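Local coordinates for Thiol:disulfide interchange protein DsbC (Haemophilus influenzae, PDB 1T3B) that probably forms and rearranges disulfide bonds in periplasmic proteins, working as a homodimeric thioredoxin-family isomerase with a redox-active cysteine pair, at residues L67-L71 and I175-V179. Sequence-based numbering, arbitrary orientation.
Sequences LVDKL and IQFGV
L67 lays one methyl over the F177 ring: CD2 sits 4.1 Å from the centroid of that ring and only 3° off its normal, a CH-pi contact almost exactly over the centre. The ring projects from the C-terminal end of helix 166-177 toward helix 63-72, where its far end is met by L67 over one face and obliquely by L71, one helical turn further on. F177 CZ, the leading atom, comes within 4.1 Å of L67 CB and also meets the backbone of V68 obliquely. On the L71 side, CD1 of L71 lies 3.9 Å from F177 CE2, with the leucine side chain crossing the phenylalanine at about a right angle. L71 is set for this by a first torsion that carries CG opposite the backbone N (chi1 173°). Its side chain also reaches T91, R119 and L121 on the central strands of the thioredoxin-like sheet, and F177 touches V186 on the edge strand 184-186; the two touching side chains thus both reach the sheet. At the polar margin, the K70 chain bends at chi2 (78°) and again at chi4, bringing NZ over to the amide end of Q176, whose chain runs extended beyond CG. The two side chains cross at about a right angle. Immediately after F177, helix 166-177 ends in a Schellman motif at G178, which has positive phi; G178 N bonds back to I175 O at 2.6 Å. This turn leads the chain off toward V179, which packs on F93 and S184. Much of the 301 Å² buried between the segments is apolar and centred on one aromatic ring, implying that van der Waals and CH-pi contact around F177 probably contributes much of the attraction here between helix 63-72 and the thioredoxin-like domain.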
loop_
_atom_site.group_PDB
_atom_site.type_symbol
_atom_site.label_atom_id
_atom_site.label_comp_id
_atom_site.label_asym_id
_atom_site.label_seq_id
_atom_site.Cartn_x
_atom_site.Cartn_y
_atom_site.Cartn_z
ATOM N N LEU A 67 -6.872 12.670 -10.418
ATOM C CA LEU A 67 -6.861 13.651 -9.345
ATOM C C LEU A 67 -6.917 15.078 -9.897
ATOM O O LEU A 67 -7.798 15.854 -9.530
ATOM C CB LEU A 67 -5.598 13.453 -8.484
ATOM C CG LEU A 67 -5.748 13.319 -6.963
ATOM C CD1 LEU A 67 -6.667 12.159 -6.650
ATOM C CD2 LEU A 67 -4.390 13.096 -6.311
ATOM N N VAL A 68 -5.982 15.416 -10.785
ATOM C CA VAL A 68 -5.922 16.752 -11.377
ATOM C C VAL A 68 -7.275 17.249 -11.874
ATOM O O VAL A 68 -7.615 18.412 -11.683
ATOM C CB VAL A 68 -4.937 16.803 -12.553
ATOM C CG1 VAL A 68 -5.536 16.135 -13.774
ATOM C CG2 VAL A 68 -4.577 18.227 -12.859
ATOM N N ASP A 69 -8.043 16.378 -12.522
ATOM C CA ASP A 69 -9.360 16.764 -13.019
ATOM C C ASP A 69 -10.190 17.232 -11.828
ATOM O O ASP A 69 -10.909 18.226 -11.909
ATOM C CB ASP A 69 -10.076 15.584 -13.697
ATOM C CG ASP A 69 -9.298 15.011 -14.872
ATOM O OD1 ASP A 69 -8.458 15.731 -15.457
ATOM O OD2 ASP A 69 -9.545 13.834 -15.221
ATOM N N LYS A 70 -10.086 16.495 -10.727
ATOM C CA LYS A 70 -10.796 16.814 -9.489
ATOM C C LYS A 70 -10.477 18.263 -9.120
ATOM O O LYS A 70 -11.375 19.079 -8.944
ATOM C CB LYS A 70 -10.326 15.864 -8.380
ATOM C CG LYS A 70 -10.796 16.180 -6.974
ATOM C CD LYS A 70 -12.220 15.756 -6.743
ATOM C CE LYS A 70 -12.470 15.521 -5.263
ATOM N NZ LYS A 70 -11.451 14.610 -4.658
ATOM N N LEU A 71 -9.188 18.572 -9.017
ATOM C CA LEU A 71 -8.725 19.914 -8.685
ATOM C C LEU A 71 -9.293 20.927 -9.676
ATOM O O LEU A 71 -10.098 21.783 -9.312
ATOM C CB LEU A 71 -7.195 19.948 -8.699
ATOM C CG LEU A 71 -6.504 21.294 -8.535
ATOM C CD1 LEU A 71 -5.181 21.122 -7.813
ATOM C CD2 LEU A 71 -6.280 21.891 -9.883
ATOM N N ILE A 175 -4.597 17.034 0.742
ATOM C CA ILE A 175 -4.025 15.850 1.352
ATOM C C ILE A 175 -3.896 14.761 0.302
ATOM O O ILE A 175 -2.853 14.122 0.199
ATOM C CB ILE A 175 -4.868 15.377 2.537
ATOM C CG1 ILE A 175 -4.850 16.470 3.611
ATOM C CG2 ILE A 175 -4.313 14.079 3.092
ATOM C CD1 ILE A 175 -5.537 16.092 4.894
ATOM N N GLN A 176 -4.942 14.567 -0.493
ATOM C CA GLN A 176 -4.906 13.568 -1.553
ATOM C C GLN A 176 -3.656 13.775 -2.397
ATOM O O GLN A 176 -3.011 12.819 -2.825
ATOM C CB GLN A 176 -6.130 13.689 -2.453
ATOM C CG GLN A 176 -7.435 13.256 -1.815
ATOM C CD GLN A 176 -8.580 13.253 -2.816
ATOM O OE1 GLN A 176 -8.457 12.680 -3.898
ATOM N NE2 GLN A 176 -9.697 13.892 -2.460
ATOM N N PHE A 177 -3.319 15.034 -2.636
ATOM C CA PHE A 177 -2.141 15.362 -3.421
ATOM C C PHE A 177 -0.860 15.160 -2.617
ATOM O O PHE A 177 0.233 15.090 -3.177
ATOM C CB PHE A 177 -2.225 16.810 -3.904
ATOM C CG PHE A 177 -2.846 16.961 -5.260
ATOM C CD1 PHE A 177 -2.108 16.684 -6.404
ATOM C CD2 PHE A 177 -4.173 17.343 -5.393
ATOM C CE1 PHE A 177 -2.685 16.785 -7.663
ATOM C CE2 PHE A 177 -4.763 17.447 -6.649
ATOM C CZ PHE A 177 -4.022 17.167 -7.786
ATOM N N GLY A 178 -0.993 15.066 -1.300
ATOM C CA GLY A 178 0.177 14.894 -0.462
ATOM C C GLY A 178 0.737 16.212 0.033
ATOM O O GLY A 178 1.927 16.318 0.307
ATOM N N VAL A 179 -0.107 17.230 0.154
ATOM C CA VAL A 179 0.387 18.506 0.637
ATOM C C VAL A 179 0.697 18.338 2.115
ATOM O O VAL A 179 -0.133 17.845 2.874
ATOM C CB VAL A 179 -0.654 19.637 0.455
ATOM C CG1 VAL A 179 -0.002 20.997 0.733
ATOM C CG2 VAL A 179 -1.223 19.591 -0.952
#